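Local coordinates for sugar phosphate isomerase/epimerase (Parabacteroides distasonis, PDB 3L23), which is probably a metal-dependent isomerase or epimerase acting on sugars or sugar phosphates, built as a xylose isomerase-like TIM barrel with a bound magnesium ion, at residues A[111-114]-A[115-119]; A[132-135]-A[136-140]; A[214-217]-A[218-221]; A[261-264]-A[265-269]; A[288-291]-A[292-296]. One frame throughout, in Å; residues are numbered along the deposited sequence.

Contact 1: A[111-114]-A[115-119]. With EDO (1,2-ethanediol), chain E.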
loop_
_atom_site.group_PDB
_atom_site.type_symbol
_atom_site.label_atom_id
_atom_site.label_comp_id
_atom_site.label_asym_id
_atom_site.label_seq_id
_atom_site.Cartn_x
_atom_site.Cartn_y
_atom_site.Cartn_z
ATOM N N LYS A 111 18.161 -0.844 0.191
ATOM C CA LYS A 111 19.100 -0.518 -0.894
ATOM C C LYS A 111 18.870 -1.419 -2.129
ATOM O O LYS A 111 18.667 -0.916 -3.235
ATOM C CB LYS A 111 20.555 -0.611 -0.434
ATOM C CG LYS A 111 21.535 -0.271 -1.555
ATOM C CD LYS A 111 22.917 -0.018 -1.053
ATOM C CE LYS A 111 23.896 0.320 -2.221
ATOM N NZ LYS A 111 25.244 0.330 -1.719
ATOM N N ALA A 112 18.873 -2.730 -1.917
ATOM C CA ALA A 112 18.686 -3.703 -3.014
ATOM C C ALA A 112 17.314 -3.585 -3.654
ATOM O O ALA A 112 17.183 -3.628 -4.872
ATOM C CB ALA A 112 18.888 -5.090 -2.492
ATOM N N THR A 113 16.278 -3.456 -2.833
ATOM C CA THR A 113 14.914 -3.340 -3.322
ATOM C C THR A 113 14.674 -2.032 -4.091
ATOM O O THR A 113 14.061 -2.048 -5.167
ATOM C CB THR A 113 13.961 -3.489 -2.127
ATOM O OG1 THR A 113 14.256 -4.756 -1.514
ATOM C CG2 THR A 113 12.469 -3.400 -2.544
ATOM N N ALA A 114 15.163 -0.919 -3.572
ATOM C CA ALA A 114 15.003 0.377 -4.225
ATOM C C ALA A 114 15.767 0.412 -5.563
ATOM O O ALA A 114 15.248 0.940 -6.560
ATOM C CB ALA A 114 15.475 1.522 -3.301
ATOM N N ALA A 115 16.965 -0.178 -5.596
ATOM C CA ALA A 115 17.741 -0.281 -6.830
ATOM C C ALA A 115 16.942 -1.010 -7.908
ATOM O O ALA A 115 16.875 -0.531 -9.046
ATOM C CB ALA A 115 19.095 -0.972 -6.587
ATOM N N ASP A 116 16.300 -2.122 -7.540
ATOM C CA ASP A 116 15.440 -2.876 -8.453
ATOM C C ASP A 116 14.252 -2.061 -8.922
ATOM O O ASP A 116 13.914 -2.083 -10.095
ATOM C CB ASP A 116 14.950 -4.202 -7.814
ATOM C CG ASP A 116 15.958 -5.363 -7.968
ATOM O OD1 ASP A 116 16.982 -5.216 -8.674
ATOM O OD2 ASP A 116 15.696 -6.455 -7.405
ATOM N N HIS A 117 13.620 -1.344 -8.008
ATOM C CA HIS A 117 12.424 -0.560 -8.371
ATOM C C HIS A 117 12.760 0.676 -9.204
ATOM O O HIS A 117 11.918 1.092 -10.000
ATOM C CB HIS A 117 11.584 -0.246 -7.151
ATOM C CG HIS A 117 10.834 -1.442 -6.665
ATOM N ND1 HIS A 117 11.429 -2.439 -5.920
ATOM C CD2 HIS A 117 9.554 -1.827 -6.855
ATOM C CE1 HIS A 117 10.541 -3.379 -5.659
ATOM N NE2 HIS A 117 9.396 -3.041 -6.224
ATOM N N ALA A 118 13.983 1.208 -9.067
ATOM C CA ALA A 118 14.456 2.261 -9.950
ATOM C C ALA A 118 14.559 1.686 -11.367
ATOM O O ALA A 118 14.141 2.313 -12.334
ATOM C CB ALA A 118 15.805 2.823 -9.486
ATOM N N LYS A 119 15.099 0.476 -11.500
ATOM C CA LYS A 119 15.168 -0.156 -12.808
ATOM C C LYS A 119 13.787 -0.424 -13.381
ATOM O O LYS A 119 13.615 -0.375 -14.607
ATOM C CB LYS A 119 15.969 -1.448 -12.755
ATOM C CG LYS A 119 17.435 -1.234 -12.503
HETATM C C1 EDO E . 15.340 -8.433 -1.527
HETATM O O1 EDO E . 15.782 -7.341 -2.321
HETATM C C2 EDO E . 13.945 -8.770 -2.009
HETATM O O2 EDO E . 13.596 -10.124 -1.732
HETATM O O HOH W 1 19.311 -4.847 -6.324
#

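Contact 2: A[132-135]-A[136-140]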
loop_
_atom_site.group_PDB
_atom_site.type_symbol
_atom_site.label_atom_id
_atom_site.label_comp_id
_atom_site.label_asym_id
_atom_site.label_seq_id
_atom_site.Cartn_x
_atom_site.Cartn_y
_atom_site.Cartn_z
ATOM N N THR A 132 6.212 -4.667 14.708
ATOM C CA THR A 132 5.745 -4.800 16.073
ATOM C C THR A 132 5.881 -3.469 16.821
ATOM O O THR A 132 7.003 -2.972 16.985
ATOM C CB THR A 132 6.579 -5.852 16.809
ATOM O OG1 THR A 132 6.442 -7.108 16.132
ATOM C CG2 THR A 132 6.144 -6.002 18.267
ATOM N N ILE A 133 4.752 -2.906 17.267
ATOM C CA ILE A 133 4.729 -1.668 18.039
ATOM C C ILE A 133 3.724 -1.813 19.206
ATOM O O ILE A 133 2.509 -1.946 18.950
ATOM C CB ILE A 133 4.330 -0.452 17.207
ATOM C CG1 ILE A 133 5.298 -0.247 16.015
ATOM C CG2 ILE A 133 4.265 0.791 18.105
ATOM C CD1 ILE A 133 4.825 0.760 14.932
ATOM N N THR A 134 4.229 -1.832 20.434
ATOM C CA THR A 134 3.386 -1.891 21.639
ATOM C C THR A 134 3.602 -0.753 22.638
ATOM O O THR A 134 2.897 -0.679 23.671
ATOM C CB THR A 134 3.576 -3.228 22.359
ATOM O OG1 THR A 134 4.913 -3.340 22.833
ATOM C CG2 THR A 134 3.295 -4.381 21.416
ATOM N N THR A 135 4.600 0.087 22.383
ATOM C CA THR A 135 4.988 1.149 23.305
ATOM C C THR A 135 5.334 2.400 22.481
ATOM O O THR A 135 5.602 2.314 21.281
ATOM C CB THR A 135 6.216 0.792 24.173
ATOM O OG1 THR A 135 7.389 0.649 23.332
ATOM C CG2 THR A 135 5.992 -0.491 25.014
ATOM N N HIS A 136 5.364 3.551 23.163
ATOM C CA HIS A 136 5.752 4.810 22.542
ATOM C C HIS A 136 7.189 4.677 22.036
ATOM O O HIS A 136 7.487 5.079 20.960
ATOM C CB HIS A 136 5.636 6.007 23.529
ATOM C CG HIS A 136 4.222 6.398 23.865
ATOM N ND1 HIS A 136 3.528 5.879 24.944
ATOM C CD2 HIS A 136 3.375 7.281 23.269
ATOM C CE1 HIS A 136 2.312 6.411 24.980
ATOM N NE2 HIS A 136 2.196 7.267 23.977
ATOM N N ASP A 137 8.072 4.100 22.834
ATOM C CA ASP A 137 9.466 3.994 22.436
ATOM C C ASP A 137 9.658 3.113 21.202
ATOM O O ASP A 137 10.458 3.447 20.343
ATOM C CB ASP A 137 10.305 3.484 23.583
ATOM C CG ASP A 137 10.499 4.521 24.705
ATOM O OD1 ASP A 137 10.032 5.675 24.596
ATOM O OD2 ASP A 137 11.100 4.170 25.710
ATOM N N GLU A 138 8.910 2.012 21.084
ATOM C CA GLU A 138 8.980 1.186 19.893
ATOM C C GLU A 138 8.512 1.971 18.683
ATOM O O GLU A 138 9.093 1.860 17.605
ATOM C CB GLU A 138 8.143 -0.126 20.034
ATOM C CG GLU A 138 8.826 -1.115 20.929
ATOM C CD GLU A 138 7.976 -2.288 21.366
ATOM O OE1 GLU A 138 6.842 -2.436 20.893
ATOM O OE2 GLU A 138 8.500 -3.078 22.200
ATOM N N ALA A 139 7.451 2.760 18.840
ATOM C CA ALA A 139 6.980 3.539 17.721
ATOM C C ALA A 139 8.019 4.555 17.272
ATOM O O ALA A 139 8.216 4.773 16.063
ATOM C CB ALA A 139 5.637 4.255 18.063
ATOM N N LYS A 140 8.668 5.194 18.243
ATOM C CA LYS A 140 9.733 6.150 17.938
ATOM C C LYS A 140 10.803 5.533 17.058
ATOM O O LYS A 140 11.145 6.084 16.014
ATOM C CB LYS A 140 10.380 6.664 19.215
ATOM C CG LYS A 140 9.530 7.561 20.062
ATOM C CD LYS A 140 10.309 7.998 21.271
ATOM C CE LYS A 140 9.468 8.679 22.312
ATOM N NZ LYS A 140 10.308 8.979 23.498
#

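Contact 3: A[214-217]-A[218-221]. With MG (magnesium ion), chain B.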
loop_
_atom_site.group_PDB
_atom_site.type_symbol
_atom_site.label_atom_id
_atom_site.label_comp_id
_atom_site.label_asym_id
_atom_site.label_seq_id
_atom_site.Cartn_x
_atom_site.Cartn_y
_atom_site.Cartn_z
ATOM N N GLU A 214 0.273 6.133 2.210
ATOM C CA GLU A 214 -0.744 5.641 1.286
ATOM C C GLU A 214 -1.855 5.194 2.205
ATOM O O GLU A 214 -1.757 4.108 2.772
ATOM C CB GLU A 214 -0.232 4.465 0.448
ATOM C CG GLU A 214 -1.260 3.833 -0.484
ATOM C CD GLU A 214 -0.711 2.697 -1.251
ATOM O OE1 GLU A 214 -0.260 1.723 -0.631
ATOM O OE2 GLU A 214 -0.703 2.756 -2.493
HETATM N N MSE A 215 -2.923 5.988 2.316
HETATM C CA MSE A 215 -3.981 5.670 3.277
HETATM C C MSE A 215 -4.946 4.664 2.647
HETATM O O MSE A 215 -5.494 4.898 1.561
HETATM C CB MSE A 215 -4.748 6.915 3.711
HETATM C CG MSE A 215 -6.015 6.590 4.504
HETATM SE SE MSE A 215 -6.633 8.060 5.558
HETATM C CE MSE A 215 -5.546 7.780 7.077
ATOM N N ASP A 216 -5.143 3.540 3.318
ATOM C CA ASP A 216 -6.149 2.563 2.887
ATOM C C ASP A 216 -7.441 2.969 3.557
ATOM O O ASP A 216 -7.592 2.856 4.783
ATOM C CB ASP A 216 -5.729 1.155 3.234
ATOM C CG ASP A 216 -6.677 0.101 2.709
ATOM O OD1 ASP A 216 -7.871 0.206 3.004
ATOM O OD2 ASP A 216 -6.197 -0.865 2.082
ATOM N N VAL A 217 -8.383 3.420 2.737
ATOM C CA VAL A 217 -9.594 4.012 3.319
ATOM C C VAL A 217 -10.429 2.986 4.084
ATOM O O VAL A 217 -11.090 3.353 5.063
ATOM C CB VAL A 217 -10.442 4.791 2.264
ATOM C CG1 VAL A 217 -9.624 5.925 1.694
ATOM C CG2 VAL A 217 -10.976 3.884 1.135
ATOM N N TYR A 218 -10.496 1.733 3.597
ATOM C CA TYR A 218 -11.281 0.700 4.252
ATOM C C TYR A 218 -10.675 0.353 5.621
ATOM O O TYR A 218 -11.389 0.264 6.647
ATOM C CB TYR A 218 -11.326 -0.574 3.411
ATOM C CG TYR A 218 -11.920 -1.785 4.101
ATOM C CD1 TYR A 218 -13.303 -1.967 4.247
ATOM C CD2 TYR A 218 -11.099 -2.802 4.652
ATOM C CE1 TYR A 218 -13.818 -3.098 4.834
ATOM C CE2 TYR A 218 -11.606 -3.883 5.222
ATOM C CZ TYR A 218 -12.978 -4.059 5.343
ATOM O OH TYR A 218 -13.524 -5.151 5.927
ATOM N N TRP A 219 -9.364 0.098 5.634
ATOM C CA TRP A 219 -8.767 -0.305 6.888
ATOM C C TRP A 219 -8.765 0.824 7.901
ATOM O O TRP A 219 -8.746 0.581 9.100
ATOM C CB TRP A 219 -7.367 -0.905 6.689
ATOM C CG TRP A 219 -7.469 -2.283 6.114
ATOM C CD1 TRP A 219 -7.205 -2.654 4.844
ATOM C CD2 TRP A 219 -7.920 -3.464 6.796
ATOM N NE1 TRP A 219 -7.471 -3.973 4.674
ATOM C CE2 TRP A 219 -7.883 -4.511 5.867
ATOM C CE3 TRP A 219 -8.333 -3.729 8.097
ATOM C CZ2 TRP A 219 -8.265 -5.806 6.184
ATOM C CZ3 TRP A 219 -8.685 -5.024 8.444
ATOM C CH2 TRP A 219 -8.681 -6.055 7.473
ATOM N N THR A 220 -8.796 2.063 7.449
ATOM C CA THR A 220 -8.960 3.243 8.343
ATOM C C THR A 220 -10.305 3.194 9.055
ATOM O O THR A 220 -10.398 3.285 10.305
ATOM C CB THR A 220 -8.740 4.596 7.585
ATOM O OG1 THR A 220 -7.451 4.549 6.965
ATOM C CG2 THR A 220 -8.796 5.800 8.555
ATOM N N VAL A 221 -11.359 2.939 8.281
ATOM C CA VAL A 221 -12.675 2.751 8.862
ATOM C C VAL A 221 -12.718 1.538 9.826
ATOM O O VAL A 221 -13.320 1.611 10.902
ATOM C CB VAL A 221 -13.755 2.679 7.744
ATOM C CG1 VAL A 221 -15.156 2.319 8.311
ATOM C CG2 VAL A 221 -13.772 4.032 6.913
HETATM MG MG MG B . -4.721 -1.853 1.191
HETATM O O HOH W 2 -4.948 -3.342 2.695
HETATM O O HOH W 3 -3.063 -3.416 0.557
#

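Contact 4: A[261-264]-A[265-269]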
loop_
_atom_site.group_PDB
_atom_site.type_symbol
_atom_site.label_atom_id
_atom_site.label_comp_id
_atom_site.label_asym_id
_atom_site.label_seq_id
_atom_site.Cartn_x
_atom_site.Cartn_y
_atom_site.Cartn_z
ATOM N N PHE A 261 -13.815 10.473 -2.510
ATOM C CA PHE A 261 -13.287 11.039 -3.768
ATOM C C PHE A 261 -13.325 12.567 -3.809
ATOM O O PHE A 261 -12.406 13.193 -4.324
ATOM C CB PHE A 261 -13.986 10.459 -4.987
ATOM C CG PHE A 261 -13.400 9.161 -5.424
ATOM C CD1 PHE A 261 -13.840 7.930 -4.851
ATOM C CD2 PHE A 261 -12.366 9.138 -6.355
ATOM C CE1 PHE A 261 -13.277 6.717 -5.239
ATOM C CE2 PHE A 261 -11.811 7.933 -6.736
ATOM C CZ PHE A 261 -12.255 6.734 -6.186
ATOM N N LYS A 262 -14.370 13.163 -3.258
ATOM C CA LYS A 262 -14.436 14.614 -3.172
ATOM C C LYS A 262 -13.208 15.129 -2.438
ATOM O O LYS A 262 -12.524 16.089 -2.880
ATOM C CB LYS A 262 -15.708 15.027 -2.448
ATOM C CG LYS A 262 -15.818 16.511 -2.213
ATOM C CD LYS A 262 -17.220 16.903 -1.847
ATOM C CE LYS A 262 -17.228 18.224 -1.142
ATOM N NZ LYS A 262 -18.610 18.717 -1.012
ATOM N N GLN A 263 -12.919 14.497 -1.307
ATOM C CA GLN A 263 -11.798 14.928 -0.504
ATOM C C GLN A 263 -10.450 14.651 -1.206
ATOM O O GLN A 263 -9.528 15.454 -1.109
ATOM C CB GLN A 263 -11.826 14.288 0.910
ATOM C CG GLN A 263 -10.853 14.975 1.853
ATOM C CD GLN A 263 -11.219 16.422 2.141
ATOM O OE1 GLN A 263 -12.383 16.729 2.511
ATOM N NE2 GLN A 263 -10.256 17.351 1.932
HETATM N N MSE A 264 -10.349 13.519 -1.892
HETATM C CA MSE A 264 -9.149 13.155 -2.629
HETATM C C MSE A 264 -8.784 14.262 -3.657
HETATM O O MSE A 264 -7.621 14.723 -3.714
HETATM C CB MSE A 264 -9.340 11.799 -3.317
HETATM C CG MSE A 264 -8.057 11.236 -3.906
HETATM SE SE MSE A 264 -8.424 9.678 -5.007
HETATM C CE MSE A 264 -8.957 10.604 -6.540
ATOM N N TYR A 265 -9.790 14.721 -4.412
ATOM C CA TYR A 265 -9.634 15.758 -5.438
ATOM C C TYR A 265 -9.342 17.117 -4.806
ATOM O O TYR A 265 -8.453 17.808 -5.282
ATOM C CB TYR A 265 -10.855 15.798 -6.374
ATOM C CG TYR A 265 -10.963 14.586 -7.241
ATOM C CD1 TYR A 265 -9.887 14.138 -8.003
ATOM C CD2 TYR A 265 -12.128 13.834 -7.269
ATOM C CE1 TYR A 265 -9.991 12.973 -8.763
ATOM C CE2 TYR A 265 -12.223 12.711 -8.024
ATOM C CZ TYR A 265 -11.163 12.257 -8.758
ATOM O OH TYR A 265 -11.320 11.088 -9.505
ATOM N N ALA A 266 -10.037 17.478 -3.722
ATOM C CA ALA A 266 -9.754 18.713 -2.988
ATOM C C ALA A 266 -8.281 18.755 -2.525
ATOM O O ALA A 266 -7.614 19.791 -2.567
ATOM C CB ALA A 266 -10.671 18.858 -1.778
ATOM N N ASN A 267 -7.776 17.614 -2.094
ATOM C CA ASN A 267 -6.398 17.525 -1.639
ATOM C C ASN A 267 -5.360 17.474 -2.746
ATOM O O ASN A 267 -4.172 17.652 -2.480
ATOM C CB ASN A 267 -6.197 16.278 -0.791
ATOM C CG ASN A 267 -6.593 16.477 0.651
ATOM O OD1 ASN A 267 -7.502 17.230 0.959
ATOM N ND2 ASN A 267 -5.927 15.737 1.543
ATOM N N GLY A 268 -5.795 17.237 -3.973
ATOM C CA GLY A 268 -4.857 17.091 -5.091
ATOM C C GLY A 268 -4.110 15.766 -5.118
ATOM O O GLY A 268 -3.027 15.679 -5.715
ATOM N N ILE A 269 -4.679 14.736 -4.507
ATOM C CA ILE A 269 -4.108 13.387 -4.549
ATOM C C ILE A 269 -4.250 12.865 -6.001
ATOM O O ILE A 269 -5.328 12.816 -6.542
ATOM C CB ILE A 269 -4.757 12.465 -3.507
ATOM C CG1 ILE A 269 -4.355 12.900 -2.093
ATOM C CG2 ILE A 269 -4.330 11.020 -3.750
ATOM C CD1 ILE A 269 -5.106 12.203 -0.989
#

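Contact 5: A[288-291]-A[292-296]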
loop_
_atom_site.group_PDB
_atom_site.type_symbol
_atom_site.label_atom_id
_atom_site.label_comp_id
_atom_site.label_asym_id
_atom_site.label_seq_id
_atom_site.Cartn_x
_atom_site.Cartn_y
_atom_site.Cartn_z
ATOM N N GLY A 288 -14.900 -10.016 -9.285
ATOM C CA GLY A 288 -15.084 -8.919 -8.348
ATOM C C GLY A 288 -14.318 -7.675 -8.749
ATOM O O GLY A 288 -14.811 -6.565 -8.584
ATOM N N VAL A 289 -13.087 -7.835 -9.237
ATOM C CA VAL A 289 -12.290 -6.706 -9.725
ATOM C C VAL A 289 -12.975 -5.964 -10.902
ATOM O O VAL A 289 -12.948 -4.723 -10.985
ATOM C CB VAL A 289 -10.840 -7.163 -10.058
ATOM C CG1 VAL A 289 -10.085 -6.105 -10.881
ATOM C CG2 VAL A 289 -10.088 -7.479 -8.741
ATOM N N LYS A 290 -13.606 -6.708 -11.786
ATOM C CA LYS A 290 -14.421 -6.095 -12.840
ATOM C C LYS A 290 -15.524 -5.221 -12.279
ATOM O O LYS A 290 -15.689 -4.069 -12.696
ATOM C CB LYS A 290 -15.033 -7.193 -13.699
ATOM C CG LYS A 290 -16.011 -6.741 -14.816
ATOM C CD LYS A 290 -15.296 -5.942 -15.903
ATOM C CE LYS A 290 -16.078 -5.871 -17.253
ATOM N NZ LYS A 290 -17.464 -5.236 -17.080
ATOM N N ASP A 291 -16.244 -5.753 -11.302
ATOM C CA ASP A 291 -17.357 -5.050 -10.703
ATOM C C ASP A 291 -16.881 -3.757 -10.010
ATOM O O ASP A 291 -17.574 -2.725 -10.046
ATOM C CB ASP A 291 -18.095 -5.943 -9.709
ATOM C CG ASP A 291 -18.948 -7.019 -10.373
ATOM O OD1 ASP A 291 -19.166 -7.005 -11.618
ATOM O OD2 ASP A 291 -19.464 -7.874 -9.629
ATOM N N CYS A 292 -15.714 -3.824 -9.368
ATOM C CA CYS A 292 -15.107 -2.616 -8.768
ATOM C C CYS A 292 -14.795 -1.525 -9.825
ATOM O O CYS A 292 -15.057 -0.346 -9.615
ATOM C CB CYS A 292 -13.862 -2.947 -7.969
ATOM S SG CYS A 292 -14.217 -3.922 -6.457
ATOM N N ALA A 293 -14.218 -1.918 -10.964
ATOM C CA ALA A 293 -13.942 -0.986 -12.048
ATOM C C ALA A 293 -15.235 -0.382 -12.543
ATOM O O ALA A 293 -15.309 0.819 -12.753
ATOM C CB ALA A 293 -13.215 -1.708 -13.231
ATOM N N ASP A 294 -16.263 -1.210 -12.718
ATOM C CA ASP A 294 -17.531 -0.765 -13.267
ATOM C C ASP A 294 -18.177 0.244 -12.329
ATOM O O ASP A 294 -18.745 1.220 -12.775
ATOM C CB ASP A 294 -18.479 -1.946 -13.510
ATOM C CG ASP A 294 -18.066 -2.832 -14.693
ATOM O OD1 ASP A 294 -17.270 -2.355 -15.512
ATOM O OD2 ASP A 294 -18.575 -4.001 -14.796
ATOM N N TYR A 295 -18.053 0.044 -11.023
ATOM C CA TYR A 295 -18.555 1.003 -10.055
ATOM C C TYR A 295 -17.910 2.355 -10.282
ATOM O O TYR A 295 -18.595 3.373 -10.346
ATOM C CB TYR A 295 -18.292 0.487 -8.631
ATOM C CG TYR A 295 -18.670 1.451 -7.547
ATOM C CD1 TYR A 295 -17.792 2.434 -7.127
ATOM C CD2 TYR A 295 -19.899 1.368 -6.923
ATOM C CE1 TYR A 295 -18.139 3.346 -6.162
ATOM C CE2 TYR A 295 -20.234 2.259 -5.899
ATOM C CZ TYR A 295 -19.333 3.239 -5.526
ATOM O OH TYR A 295 -19.633 4.158 -4.536
ATOM N N LEU A 296 -16.584 2.387 -10.420
ATOM C CA LEU A 296 -15.877 3.659 -10.579
ATOM C C LEU A 296 -16.195 4.320 -11.922
ATOM O O LEU A 296 -16.341 5.539 -12.015
ATOM C CB LEU A 296 -14.367 3.454 -10.435
ATOM C CG LEU A 296 -13.840 2.958 -9.092
ATOM C CD1 LEU A 296 -12.337 2.710 -9.184
ATOM C CD2 LEU A 296 -14.179 3.924 -7.940
HETATM O O HOH W 4 -20.208 -5.140 -13.176
#

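Contact 1: A[111-114]-A[115-119]
The carbonyl oxygen of T113 is gripped twice by one residue, H117, a turn further along helix 103-119. The backbone N of H117 makes the regular helical bond to T113 O at 3.0 Å, and its imidazole ND1 adds a second bond to T113 O at 2.8 Å, nearly straight at 166°. The two donors arrive differently. The amide lies only moderately out of the carbonyl plane, whereas ND1 stands 42° above it; the oxygen, for its part, sits at the edge of the imidazole and in the plane of that ring. With CG beside the backbone N (chi1 -74°), the imidazole of H117 runs side by side with T113, whose CG2 packs 3.7 Å from ND1 of H117. The hydroxyl of T113 bonds back to Y109 O and accepts a hydrogen bond of 3.1 Å at OG1 from O1 of a 1,2-ethanediol, probably a remnant of crystallisation. Nearby, a water donates to A112 O at 2.9 Å and weakly to D116 OD1, while D116 OD2 bonds to Y51. As a donor to T113 O, ND1 of H117 must carry a proton. With NE2 of H117 bonded to S78 OG as well, both nitrogens of this buried ring are engaged, which fixes its rotation and ties the helix to strand 74-79.

Contact 2: A[132-135]-A[136-140]
The side chain of E138 reaches back from the first turn of helix 136-155 and overlaps T134 and T135, its CG 3.3 Å from T135 OG1. Extended beyond CG, it delivers OE1 to two donors of a single residue: T134 N at 2.7 Å from E138 OE1, and T134 OG1 at 2.9 Å from the same oxygen. The amide meets OE1 nearly end-on to the C-O bond, while the hydroxyl comes in from above the carboxylate plane, 36° out of it. T134 can offer both because its OG1 lies between the backbone N and the carbonyl carbon (chi1 64°), close to its own amide. T135 has the same rotamer and is the N-cap: its OG1 accepts from E138 N at 3.0 Å, in a bond of 161°. Backbone and side chain of E138 thus grip two successive threonines; because OE1 takes the amide of T134 and not that of the N-cap T135, this is not a classical capping box. A negative carboxylate at this end of the helix would also suit the helix dipole. The first regular helical bond follows, A139 N to T135 O at 3.1 Å. On another side of the turn, I133 CG2 packs 3.7 Å from A139 CB. That apolar pair belongs to the interface with helix 198-205: I133 touches I198 and M202 there, A139 and H136 lie on L201, and H136 NE2 bonds to D196 just before that helix. In this way the turn leads the chain from strand 124-127 into helix 136-155.

Contact 3: A[214-217]-A[218-221]
Y218 lies against D216 through its CB, 3.6 Å from D216 OD1, while its ring runs on to R246, to which OH is hydrogen-bonded. CE2 of Y218 also rests over the centre of one face of the W219 ring system. W219 comes next and supplies the capping bond: its backbone N donates to D216 OD1 at 3.0 Å, almost straight at 173° but from above the carboxylate plane. Its indole lies alongside the D216 side chain, with ring and carboxylate planes 63° apart; OD2 of D216 lies at the edge of the indole, near its plane, 3.4 Å from CD1 of W219. D216 is therefore an N-cap and a metal ligand at once. With CG anti to the backbone N (chi1 -175°), one oxygen is held by the helix start, and the other, OD2, binds the magnesium ion at 2.0 Å. Two waters and H165, H242 and E275 complete the metal site. T220 follows with a double grip on the carbonyl of D216: its N donates to D216 O at 3.0 Å and its OG1 to the same oxygen at 2.8 Å, the hydroxyl standing above the carbonyl plane. T220 OG1 lies 3.5 Å from CG of M215, a selenomethionine, and bonds to N166. V221 continues the helix, its N bonded to V217 O at 3.3 Å. The turn sits where strand 211-216 passes into helix 217-222, next to strand 238-243; M215 reaches that strand at I238 and L241 and, with V217 and V221, packs on P227 of helix 227-233.

Contact 4: A[261-264]-A[265-269]
This is the C-terminal turn of helix 257-267, the helix of the beta-alpha-beta unit formed with strands 238-243 and 272-274, closed by a Schellman motif. G268 leaves the helix with positive phi (75°), and the chain bends back so that I269 N donates to M264 O at 3.0 Å and G268 N to Y265 O, also at 3.0 Å. The reversal sets I269 across the selenomethionine M264 at about a right angle, I269 CB 3.5 Å from CG of M264. Bent at chi3 (81°), M264 lays its methyl CE over one face of the Y265 ring, 3.8 Å from the centroid, a CH-pi contact; its selenium stands further off above that face, as a Met-aromatic contact. F261 CD2 touches the same tyrosine at CE2, 3.9 Å away. On another side of the helix, Q263 NE2 donates to N267 OD1 at 2.9 Å, the two amide planes 78° apart. Among its neighbours, the turn touches several elements: M264 and F261 rest on strand 238-243, Q263 and I269 on helix 227-233, and Y265 OH bonds to the backbone N of K303 at the C-terminus.

Contact 5: A[288-291]-A[292-296]
K290 reaches along helix 285-298 to D294, one turn on. Its CB points away from 292-296, with CG anti to the backbone N, but the bend at chi2 (67°) brings the chain round: CG passes 3.8 Å from D294 OD2, and CD and CE run on beside the carboxylate, CE 4.0 Å from OD2 of D294. A second bend, at chi4 (59°), turns the ammonium onto the carboxylate of D294. NZ of K290 thus meets D294 OD2 at 2.8 Å, on the syn lone pair of that oxygen, and makes a weak bond to D294 OD1 at 3.3 Å. OD2 has a further partner, a water that donates to it and also to D291 OD1, each at 2.6 Å. This water joins two acidic groups whose nearest oxygens, D291 OD1 and D294 OD2, are 4.4 Å apart. The other oxygen of D291 is in a salt bridge with R283. C292 of the same helix is buried, its side chain touching V274 of strand 272-274 and F249. Two carboxylates of like charge can thus probably sit close together because each has a basic partner, K290 for D294 and R283 for D291, and the shared water would screen what repulsion remains.

In the fold
All five contacts are local turns of one TIM barrel. Contact 3 is the most buried and the only one to hold a metal ligand, at a junction where a barrel strand runs straight into a helix. The others, with centres 17 to 21 Å from that of the chain, lie on the surrounding helices or, in contact 2, where a loop enters one. Contacts 2 and 3 share N-capping by a side chain, a threonine in one and the magnesium-binding aspartate in the other, whereas contact 4 closes the other end of a helix with a Schellman motif. Contacts 1 and 5 lie within single helices, one built on a histidine-carbonyl bond, the other on a lysine-aspartate salt bridge. Contacts 4 and 5 meet directly, F261 packing on L296.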